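Local coordinates for protein salicylate 5-hydroxylase, large oxygenase component (Ralstonia sp., PDB 7C8Z) that hydroxylates salicylate at carbon 5 to give gentisate, as the iron- and [2Fe-2S]-containing oxygenase component of a multicomponent, NADH-dependent enzyme system, at residues E362-N365 / E366-Q370; D53-K56 / R57-E60; G201-I204 / L205-D209. All coordinates share one frame; numbering follows the deposited sequence.

Contact 1. Residues E362-N365 / E366-Q370; sequences EDDN and EEWTQ
Three hydrogen bonds join N365 to the first turn of the helix that begins at E366. The side-chain bond runs from W368 N to N365 OD1 (2.7 Å, 160° at the hydrogen), with the donor almost in line with the amide C=O. A chi1 of 52°, which sets CG between the backbone N and the carbonyl carbon, turns OD1 back over the helix end. The other two converge on N365 O: T369 N arrives at 3.1 Å from one face of the carbonyl plane and T369 OG1 at 2.9 Å from the opposite face. A water bridges the two segments, donating to T369 OG1 and, weakly, to D364 OD2.

Packing is lighter. N365 OD1 also sits at the edge of the indole, 3.2 Å from W368 CD1, with amide and ring planes only 16° apart. D364 crosses W368 at about a right angle, its OD1 3.6 Å from W368 CB.

Links beyond the contact are polar. D364 OD2 is held by F361 N and R372, and T369 OG1 also bonds K218 of strand 217-227. R371 makes a cation-pi contact with W368 and a salt bridge with E367. At the surface of the catalytic domain, this is a classic asparagine N-cap, opening helix 366-375 after strand 352-361.

Contact 2. Residues D53-K56 / R57-E60; sequences DLYK and RELE
Y55 has CG anti to the backbone N (chi1 168°), which lays its phenol ring against L59, one turn on, so that the leucine covers one face. L59 CG stands 4.2 Å from the centroid of the Y55 ring in a CH-pi contact 24° off the normal, while L59 CD1 lies 3.7 Å from Y55 CE2.

On another side of the helix R57 runs alongside L54, both pointing the same way. The bend at R57 chi3 (-51°) swings the guanidinium alongside L54, so that L54 CD2 lies over one face of it, 3.5 Å above the R57 plane and offset toward its rim. E58 crosses Y55 at about a right angle, with E58 OE1 3.8 Å from Y55 CD1. The polar ends are held from outside: Y55 OH bonds E90, R57 NH1 forms a salt bridge with E442, and the E58 carboxylate is taken up by K232, W231 and W436.

Four i to i+4 backbone bonds run through the same turns: R57 N to D53 O, E58 N to L54 O, L59 N to Y55 O and E60 N to K56 O. OE2 and OE1 of E60 accept from F30 N and V29 N of the second subunit. This is the i to i+3 and i+4 side-chain pairing of an alpha-helix, here helix 52-63 at a subunit interface.

Contact 3. Residues G201-I204 / L205-D209; sequences GPTI and LHYFD
I204 meets the following turn chiefly through its backbone. Its carbonyl O takes the N-H of F208 at 2.9 Å, with a nearly straight angle of 173° at the hydrogen and the donor almost in line with the carbonyl bond, while its CA lies at the edge of the Y207 ring, near the ring plane. The branched side chain of I204 packs on T324, D268 and H273.

L205 is bound to the turn before it by a backbone bond from L205 N to G201 O (2.9 Å), and L205 CB rests near the same oxygen. A chi1 of -176°, with CG anti to the backbone N, carries the two methyls off from the 201-204 turn, so that of the side chain CB alone touches it. The bond closes the first turn past a kink. G201 has a positive phi and an extended psi, a conformation open to a residue without CB; P202 has no N-H to give, and T203 N is not bonded to the preceding turn either.

T203 offers Y207 both a carbonyl and a methyl. T203 O lies 3.1 Å from Y207 CD2, oblique to the ring, and the two side chains run side by side, with T203 CG2 4.2 Å from Y207 CE2. H206 N bonds P202 O at 3.0 Å and shares its hydrogen weakly with T203 O. The H206 ring in turn brings CD2 3.5 Å above the plane of the Y207 ring, over its centre.

Y207 packs on strands 321-326 and 274-278, and its OH bonds K266 of strand 263-267, while F208 reaches A184 and F186 of strand 184-188. After this glycine-proline kink, i to i+4 alpha-helical bonds resume from L205, H206, F208 and D209, and helix 196-211 bridges the Rieske-side sheet and the catalytic sheet.

In the fold
All three contacts join residues close in the chain, contact 1 from a loop into a first helical turn, contacts 2 and 3 within helices, and all lie away from the iron and cluster sites. Contact 1 is a surface contact, about 27 Å from the chain centre, and relies on capping and polar bonds, with salt bridges leading outward to R371 and R372. Contacts 2 and 3 are partly buried, their centres about 16 and 17 Å from that point: 53-60 pairs aliphatic groups with flat ones, whereas 201-209 is mostly backbone bonding, its side chains directed to two sheets. Contacts 1 and 3 border the same catalytic sheet. Contact 2 alone touches another subunit.

Contact 1. Residues E362-N365 / E366-Q370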
ATOM      1  N   GLU A 362     -34.639  19.608 -13.116  1.00 67.97           N
ATOM      2  CA  GLU A 362     -34.470  20.847 -13.868  1.00 75.63           C
ATOM      3  C   GLU A 362     -35.371  21.961 -13.348  1.00 65.19           C
ATOM      4  O   GLU A 362     -34.976  23.132 -13.374  1.00 57.99           O
ATOM      5  CB  GLU A 362     -34.711  20.599 -15.361  1.00 88.24           C
ATOM      6  CG  GLU A 362     -33.835  21.456 -16.280  1.00 94.54           C
ATOM      7  CD  GLU A 362     -32.422  20.904 -16.445  1.00 99.11           C
ATOM      8  OE1 GLU A 362     -31.502  21.395 -15.753  1.00 97.01           O
ATOM      9  OE2 GLU A 362     -32.230  19.984 -17.271  1.00 97.75           O
ATOM     10  N   ASP A 363     -36.585  21.631 -12.897  1.00 65.65           N
ATOM     11  CA  ASP A 363     -37.501  22.656 -12.403  1.00 70.10           C
ATOM     12  C   ASP A 363     -37.114  23.192 -11.034  1.00 72.77           C
ATOM     13  O   ASP A 363     -37.864  24.001 -10.469  1.00 80.65           O
ATOM     14  CB  ASP A 363     -38.937  22.130 -12.365  1.00 66.32           C
ATOM     15  CG  ASP A 363     -39.064  20.793 -11.663  1.00 78.53           C
ATOM     16  OD1 ASP A 363     -38.598  20.667 -10.510  1.00 83.85           O
ATOM     17  OD2 ASP A 363     -39.653  19.869 -12.266  1.00 79.99           O
ATOM     18  N   ASP A 364     -35.982  22.765 -10.484  1.00 68.63           N
ATOM     19  CA  ASP A 364     -35.578  23.233  -9.172  1.00 64.02           C
ATOM     20  C   ASP A 364     -35.034  24.638  -9.281  1.00 51.63           C
ATOM     21  O   ASP A 364     -34.140  24.920 -10.085  1.00 46.63           O
ATOM     22  CB  ASP A 364     -34.520  22.333  -8.542  1.00 62.87           C
ATOM     23  CG  ASP A 364     -35.106  21.062  -7.987  1.00 63.80           C
ATOM     24  OD1 ASP A 364     -36.226  21.111  -7.437  1.00 73.28           O
ATOM     25  OD2 ASP A 364     -34.451  20.011  -8.113  1.00 56.40           O
ATOM     26  N   ASN A 365     -35.549  25.507  -8.441  1.00 59.91           N
ATOM     27  CA  ASN A 365     -34.959  26.821  -8.341  1.00 56.67           C
ATOM     28  C   ASN A 365     -33.676  26.738  -7.532  1.00 62.29           C
ATOM     29  O   ASN A 365     -33.100  25.680  -7.258  1.00 57.13           O
ATOM     30  CB  ASN A 365     -35.929  27.828  -7.730  1.00 63.79           C
ATOM     31  CG  ASN A 365     -36.529  27.356  -6.418  1.00 68.55           C
ATOM     32  OD1 ASN A 365     -35.975  26.512  -5.710  1.00 69.17           O
ATOM     33  ND2 ASN A 365     -37.698  27.893  -6.102  1.00 77.46           N
ATOM     34  N   GLU A 366     -33.261  27.919  -7.136  1.00 67.02           N
ATOM     35  CA  GLU A 366     -32.031  28.201  -6.425  1.00 68.41           C
ATOM     36  C   GLU A 366     -32.180  27.902  -4.933  1.00 63.86           C
ATOM     37  O   GLU A 366     -31.254  27.331  -4.322  1.00 63.76           O
ATOM     38  CB  GLU A 366     -31.732  29.650  -6.838  1.00 75.41           C
ATOM     39  CG  GLU A 366     -30.724  29.818  -7.975  1.00 88.01           C
ATOM     40  CD  GLU A 366     -29.873  31.099  -7.937  1.00 97.04           C
ATOM     41  OE1 GLU A 366     -29.099  31.427  -7.003  1.00109.33           O
ATOM     42  OE2 GLU A 366     -29.934  31.675  -9.070  1.00 98.60           O
ATOM     43  N   GLU A 367     -33.401  28.080  -4.408  1.00 58.05           N
ATOM     44  CA  GLU A 367     -33.751  27.628  -3.066  1.00 57.82           C
ATOM     45  C   GLU A 367     -33.703  26.101  -2.945  1.00 64.55           C
ATOM     46  O   GLU A 367     -33.085  25.558  -2.018  1.00 57.66           O
ATOM     47  CB  GLU A 367     -35.141  28.161  -2.741  1.00 67.43           C
ATOM     48  CG  GLU A 367     -35.739  27.746  -1.430  1.00 78.45           C
ATOM     49  CD  GLU A 367     -37.226  28.049  -1.379  1.00 80.34           C
ATOM     50  OE1 GLU A 367     -38.028  27.213  -1.852  1.00 81.63           O
ATOM     51  OE2 GLU A 367     -37.588  29.125  -0.862  1.00 80.29           O
ATOM     52  N   TRP A 368     -34.343  25.388  -3.885  1.00 61.63           N
ATOM     53  CA  TRP A 368     -34.441  23.931  -3.783  1.00 52.54           C
ATOM     54  C   TRP A 368     -33.099  23.264  -4.028  1.00 48.72           C
ATOM     55  O   TRP A 368     -32.770  22.259  -3.383  1.00 48.45           O
ATOM     56  CB  TRP A 368     -35.492  23.385  -4.755  1.00 65.69           C
ATOM     57  CG  TRP A 368     -36.848  23.404  -4.165  1.00 61.73           C
ATOM     58  CD1 TRP A 368     -37.844  24.278  -4.456  1.00 65.29           C
ATOM     59  CD2 TRP A 368     -37.359  22.530  -3.149  1.00 53.91           C
ATOM     60  NE1 TRP A 368     -38.950  24.006  -3.693  1.00 61.47           N
ATOM     61  CE2 TRP A 368     -38.678  22.936  -2.881  1.00 54.17           C
ATOM     62  CE3 TRP A 368     -36.832  21.441  -2.445  1.00 54.19           C
ATOM     63  CZ2 TRP A 368     -39.482  22.295  -1.944  1.00 62.41           C
ATOM     64  CZ3 TRP A 368     -37.631  20.805  -1.512  1.00 60.21           C
ATOM     65  CH2 TRP A 368     -38.942  21.233  -1.271  1.00 68.00           C
ATOM     66  N   THR A 369     -32.319  23.794  -4.970  1.00 59.17           N
ATOM     67  CA  THR A 369     -30.968  23.286  -5.159  1.00 54.33           C
ATOM     68  C   THR A 369     -30.148  23.405  -3.880  1.00 57.02           C
ATOM     69  O   THR A 369     -29.505  22.428  -3.452  1.00 48.30           O
ATOM     70  CB  THR A 369     -30.269  24.020  -6.306  1.00 49.22           C
ATOM     71  OG1 THR A 369     -30.964  23.775  -7.538  1.00 48.64           O
ATOM     72  CG2 THR A 369     -28.826  23.531  -6.429  1.00 43.25           C
ATOM     73  N   GLN A 370     -30.176  24.588  -3.227  1.00 50.76           N
ATOM     74  CA  GLN A 370     -29.320  24.695  -2.048  1.00 57.24           C
ATOM     75  C   GLN A 370     -29.846  23.769  -0.945  1.00 54.32           C
ATOM     76  O   GLN A 370     -29.072  23.228  -0.146  1.00 54.05           O
ATOM     77  CB  GLN A 370     -29.252  26.125  -1.494  1.00 66.74           C
ATOM     78  CG  GLN A 370     -28.486  27.008  -2.453  1.00 83.72           C
ATOM     79  CD  GLN A 370     -28.495  28.514  -2.187  1.00 97.62           C
ATOM     80  OE1 GLN A 370     -29.545  29.240  -2.287  1.00104.44           O
ATOM     81  NE2 GLN A 370     -27.222  29.019  -2.301  1.00 99.96           N
TER
HETATM   82  O   HOH W   1     -31.362  21.105  -7.292  1.00 56.65           O

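Contact 2. Residues D53-K56 / R57-E60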
ATOM      1  N   ASP A  53     -13.932 -17.863  -5.190  1.00 39.33           N
ATOM      2  CA  ASP A  53     -14.607 -18.605  -6.253  1.00 49.57           C
ATOM      3  C   ASP A  53     -16.088 -18.250  -6.294  1.00 53.91           C
ATOM      4  O   ASP A  53     -16.663 -18.048  -7.374  1.00 34.48           O
ATOM      5  CB  ASP A  53     -14.404 -20.109  -6.059  1.00 36.98           C
ATOM      6  CG  ASP A  53     -14.862 -20.590  -4.706  1.00 42.96           C
ATOM      7  OD1 ASP A  53     -14.632 -19.881  -3.708  1.00 60.60           O
ATOM      8  OD2 ASP A  53     -15.451 -21.683  -4.636  1.00 64.89           O
ATOM      9  N   LEU A  54     -16.715 -18.157  -5.121  1.00 51.89           N
ATOM     10  CA  LEU A  54     -18.086 -17.670  -5.047  1.00 39.73           C
ATOM     11  C   LEU A  54     -18.203 -16.262  -5.616  1.00 44.13           C
ATOM     12  O   LEU A  54     -19.186 -15.945  -6.291  1.00 46.29           O
ATOM     13  CB  LEU A  54     -18.582 -17.709  -3.601  1.00 37.35           C
ATOM     14  CG  LEU A  54     -18.925 -19.098  -3.056  1.00 50.85           C
ATOM     15  CD1 LEU A  54     -19.549 -19.007  -1.675  1.00 51.44           C
ATOM     16  CD2 LEU A  54     -19.838 -19.852  -4.017  1.00 38.74           C
ATOM     17  N   TYR A  55     -17.203 -15.404  -5.372  1.00 44.73           N
ATOM     18  CA  TYR A  55     -17.280 -14.031  -5.873  1.00 36.57           C
ATOM     19  C   TYR A  55     -17.199 -13.982  -7.394  1.00 46.23           C
ATOM     20  O   TYR A  55     -17.924 -13.214  -8.035  1.00 58.52           O
ATOM     21  CB  TYR A  55     -16.172 -13.175  -5.261  1.00 37.44           C
ATOM     22  CG  TYR A  55     -16.027 -11.834  -5.944  1.00 43.31           C
ATOM     23  CD1 TYR A  55     -16.965 -10.832  -5.748  1.00 41.71           C
ATOM     24  CD2 TYR A  55     -14.957 -11.572  -6.793  1.00 57.12           C
ATOM     25  CE1 TYR A  55     -16.844  -9.604  -6.373  1.00 44.23           C
ATOM     26  CE2 TYR A  55     -14.828 -10.347  -7.425  1.00 43.11           C
ATOM     27  CZ  TYR A  55     -15.774  -9.369  -7.208  1.00 40.47           C
ATOM     28  OH  TYR A  55     -15.659  -8.151  -7.827  1.00 38.61           O
ATOM     29  N   LYS A  56     -16.324 -14.793  -7.988  1.00 38.87           N
ATOM     30  CA  LYS A  56     -16.230 -14.846  -9.444  1.00 34.36           C
ATOM     31  C   LYS A  56     -17.498 -15.426 -10.050  1.00 39.71           C
ATOM     32  O   LYS A  56     -17.938 -14.988 -11.126  1.00 63.17           O
ATOM     33  CB  LYS A  56     -15.007 -15.652  -9.878  1.00 34.36           C
ATOM     34  CG  LYS A  56     -13.713 -14.907  -9.613  1.00 47.58           C
ATOM     35  CD  LYS A  56     -12.512 -15.808  -9.760  1.00 44.30           C
ATOM     36  CE  LYS A  56     -12.354 -16.245 -11.191  1.00 54.11           C
ATOM     37  NZ  LYS A  56     -11.850 -17.631 -11.274  1.00 62.67           N
ATOM     38  N   ARG A  57     -18.093 -16.435  -9.393  1.00 39.62           N
ATOM     39  CA  ARG A  57     -19.380 -16.925  -9.874  1.00 44.77           C
ATOM     40  C   ARG A  57     -20.448 -15.844  -9.760  1.00 38.67           C
ATOM     41  O   ARG A  57     -21.344 -15.755 -10.608  1.00 38.09           O
ATOM     42  CB  ARG A  57     -19.787 -18.170  -9.104  1.00 42.63           C
ATOM     43  CG  ARG A  57     -20.951 -18.906  -9.743  1.00 45.75           C
ATOM     44  CD  ARG A  57     -21.523 -19.968  -8.825  1.00 50.46           C
ATOM     45  NE  ARG A  57     -20.476 -20.841  -8.309  1.00 52.47           N
ATOM     46  CZ  ARG A  57     -20.622 -21.650  -7.267  1.00 47.42           C
ATOM     47  NH1 ARG A  57     -21.778 -21.701  -6.619  1.00 53.12           N
ATOM     48  NH2 ARG A  57     -19.608 -22.404  -6.872  1.00 43.06           N
ATOM     49  N   GLU A  58     -20.374 -15.019  -8.710  1.00 35.56           N
ATOM     50  CA  GLU A  58     -21.290 -13.892  -8.578  1.00 39.69           C
ATOM     51  C   GLU A  58     -21.128 -12.922  -9.735  1.00 41.62           C
ATOM     52  O   GLU A  58     -22.116 -12.416 -10.272  1.00 48.60           O
ATOM     53  CB  GLU A  58     -21.059 -13.173  -7.248  1.00 36.93           C
ATOM     54  CG  GLU A  58     -21.530 -13.937  -6.037  1.00 38.72           C
ATOM     55  CD  GLU A  58     -21.172 -13.244  -4.747  1.00 46.63           C
ATOM     56  OE1 GLU A  58     -20.064 -12.678  -4.660  1.00 53.77           O
ATOM     57  OE2 GLU A  58     -21.999 -13.277  -3.814  1.00 63.48           O
ATOM     58  N   LEU A  59     -19.885 -12.630 -10.114  1.00 40.18           N
ATOM     59  CA  LEU A  59     -19.660 -11.770 -11.271  1.00 44.10           C
ATOM     60  C   LEU A  59     -20.246 -12.388 -12.534  1.00 43.55           C
ATOM     61  O   LEU A  59     -20.898 -11.699 -13.327  1.00 46.49           O
ATOM     62  CB  LEU A  59     -18.166 -11.511 -11.457  1.00 36.94           C
ATOM     63  CG  LEU A  59     -17.429 -10.583 -10.486  1.00 40.42           C
ATOM     64  CD1 LEU A  59     -15.967 -10.472 -10.898  1.00 33.96           C
ATOM     65  CD2 LEU A  59     -18.082  -9.208 -10.416  1.00 29.44           C
ATOM     66  N   GLU A  60     -20.051 -13.694 -12.720  1.00 48.45           N
ATOM     67  CA  GLU A  60     -20.534 -14.352 -13.934  1.00 53.76           C
ATOM     68  C   GLU A  60     -22.059 -14.363 -14.009  1.00 54.75           C
ATOM     69  O   GLU A  60     -22.631 -14.135 -15.081  1.00 50.17           O
ATOM     70  CB  GLU A  60     -19.990 -15.778 -14.017  1.00 57.35           C
ATOM     71  CG  GLU A  60     -18.472 -15.875 -14.133  1.00 66.01           C
ATOM     72  CD  GLU A  60     -17.985 -15.897 -15.574  1.00 65.55           C
ATOM     73  OE1 GLU A  60     -18.568 -15.185 -16.417  1.00 73.08           O
ATOM     74  OE2 GLU A  60     -17.020 -16.633 -15.866  1.00 55.62           O
TER

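Contact 3. Residues G201-I204 / L205-D209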
ATOM      1  N   GLY A 201     -40.207  -5.616 -12.379  1.00 57.48           N
ATOM      2  CA  GLY A 201     -41.525  -5.959 -11.908  1.00 45.52           C
ATOM      3  C   GLY A 201     -42.362  -4.714 -11.695  1.00 52.64           C
ATOM      4  O   GLY A 201     -41.841  -3.599 -11.559  1.00 61.15           O
ATOM      5  N   PRO A 202     -43.685  -4.888 -11.636  1.00 54.81           N
ATOM      6  CA  PRO A 202     -44.575  -3.715 -11.570  1.00 48.53           C
ATOM      7  C   PRO A 202     -44.399  -2.898 -10.303  1.00 47.68           C
ATOM      8  O   PRO A 202     -44.340  -1.661 -10.366  1.00 49.95           O
ATOM      9  CB  PRO A 202     -45.978  -4.334 -11.657  1.00 50.84           C
ATOM     10  CG  PRO A 202     -45.771  -5.718 -12.184  1.00 51.32           C
ATOM     11  CD  PRO A 202     -44.432  -6.154 -11.700  1.00 49.54           C
ATOM     12  N   THR A 203     -44.276  -3.560  -9.149  1.00 47.97           N
ATOM     13  CA  THR A 203     -44.263  -2.840  -7.880  1.00 55.74           C
ATOM     14  C   THR A 203     -43.012  -1.985  -7.743  1.00 58.58           C
ATOM     15  O   THR A 203     -43.092  -0.802  -7.393  1.00 63.17           O
ATOM     16  CB  THR A 203     -44.348  -3.824  -6.712  1.00 54.77           C
ATOM     17  OG1 THR A 203     -45.455  -4.719  -6.899  1.00 54.53           O
ATOM     18  CG2 THR A 203     -44.503  -3.074  -5.395  1.00 58.67           C
ATOM     19  N   ILE A 204     -41.845  -2.567  -8.014  1.00 55.08           N
ATOM     20  CA  ILE A 204     -40.602  -1.816  -7.913  1.00 46.39           C
ATOM     21  C   ILE A 204     -40.467  -0.806  -9.047  1.00 58.03           C
ATOM     22  O   ILE A 204     -39.893   0.276  -8.854  1.00 57.67           O
ATOM     23  CB  ILE A 204     -39.419  -2.796  -7.822  1.00 42.41           C
ATOM     24  CG1 ILE A 204     -39.412  -3.409  -6.428  1.00 46.59           C
ATOM     25  CG2 ILE A 204     -38.097  -2.104  -8.076  1.00 51.58           C
ATOM     26  CD1 ILE A 204     -38.830  -4.760  -6.363  1.00 59.84           C
ATOM     27  N   LEU A 205     -40.997  -1.113 -10.235  1.00 50.72           N
ATOM     28  CA  LEU A 205     -40.950  -0.112 -11.297  1.00 54.89           C
ATOM     29  C   LEU A 205     -41.819   1.092 -10.954  1.00 51.24           C
ATOM     30  O   LEU A 205     -41.524   2.209 -11.401  1.00 50.09           O
ATOM     31  CB  LEU A 205     -41.356  -0.714 -12.645  1.00 48.09           C
ATOM     32  CG  LEU A 205     -41.212   0.304 -13.784  1.00 56.86           C
ATOM     33  CD1 LEU A 205     -39.895   0.115 -14.517  1.00 58.59           C
ATOM     34  CD2 LEU A 205     -42.383   0.251 -14.758  1.00 52.81           C
ATOM     35  N   HIS A 206     -42.865   0.901 -10.140  1.00 46.22           N
ATOM     36  CA  HIS A 206     -43.634   2.056  -9.699  1.00 50.22           C
ATOM     37  C   HIS A 206     -42.759   3.038  -8.920  1.00 56.56           C
ATOM     38  O   HIS A 206     -42.818   4.250  -9.149  1.00 66.30           O
ATOM     39  CB  HIS A 206     -44.811   1.627  -8.840  1.00 46.31           C
ATOM     40  CG  HIS A 206     -45.386   2.755  -8.036  1.00 58.01           C
ATOM     41  ND1 HIS A 206     -46.230   3.699  -8.579  1.00 58.16           N
ATOM     42  CD2 HIS A 206     -45.210   3.111  -6.740  1.00 58.88           C
ATOM     43  CE1 HIS A 206     -46.566   4.577  -7.650  1.00 58.31           C
ATOM     44  NE2 HIS A 206     -45.960   4.245  -6.524  1.00 58.32           N
ATOM     45  N   TYR A 207     -41.919   2.539  -8.012  1.00 42.26           N
ATOM     46  CA  TYR A 207     -41.088   3.446  -7.226  1.00 53.04           C
ATOM     47  C   TYR A 207     -39.910   3.980  -8.038  1.00 58.95           C
ATOM     48  O   TYR A 207     -39.516   5.148  -7.878  1.00 49.34           O
ATOM     49  CB  TYR A 207     -40.633   2.736  -5.952  1.00 53.56           C
ATOM     50  CG  TYR A 207     -41.814   2.391  -5.076  1.00 52.10           C
ATOM     51  CD1 TYR A 207     -42.453   3.368  -4.326  1.00 47.78           C
ATOM     52  CD2 TYR A 207     -42.322   1.099  -5.036  1.00 54.50           C
ATOM     53  CE1 TYR A 207     -43.546   3.063  -3.541  1.00 54.95           C
ATOM     54  CE2 TYR A 207     -43.416   0.785  -4.253  1.00 50.12           C
ATOM     55  CZ  TYR A 207     -44.024   1.772  -3.509  1.00 60.70           C
ATOM     56  OH  TYR A 207     -45.115   1.468  -2.725  1.00 77.26           O
ATOM     57  N   PHE A 208     -39.343   3.140  -8.910  1.00 56.50           N
ATOM     58  CA  PHE A 208     -38.347   3.605  -9.870  1.00 41.81           C
ATOM     59  C   PHE A 208     -38.858   4.824 -10.624  1.00 44.32           C
ATOM     60  O   PHE A 208     -38.208   5.873 -10.652  1.00 49.66           O
ATOM     61  CB  PHE A 208     -37.986   2.479 -10.844  1.00 40.68           C
ATOM     62  CG  PHE A 208     -36.922   2.857 -11.850  1.00 42.87           C
ATOM     63  CD1 PHE A 208     -37.234   3.608 -12.977  1.00 51.68           C
ATOM     64  CD2 PHE A 208     -35.607   2.453 -11.670  1.00 40.43           C
ATOM     65  CE1 PHE A 208     -36.255   3.956 -13.896  1.00 58.67           C
ATOM     66  CE2 PHE A 208     -34.626   2.794 -12.587  1.00 42.88           C
ATOM     67  CZ  PHE A 208     -34.952   3.546 -13.701  1.00 50.06           C
ATOM     68  N   ASP A 209     -40.027   4.690 -11.260  1.00 54.25           N
ATOM     69  CA  ASP A 209     -40.623   5.808 -11.981  1.00 52.80           C
ATOM     70  C   ASP A 209     -41.039   6.928 -11.039  1.00 45.11           C
ATOM     71  O   ASP A 209     -41.103   8.090 -11.446  1.00 49.01           O
ATOM     72  CB  ASP A 209     -41.818   5.317 -12.794  1.00 52.05           C
ATOM     73  CG  ASP A 209     -41.435   4.251 -13.803  1.00 68.43           C
ATOM     74  OD1 ASP A 209     -40.247   4.188 -14.188  1.00 75.51           O
ATOM     75  OD2 ASP A 209     -42.317   3.471 -14.215  1.00 80.94           O
TER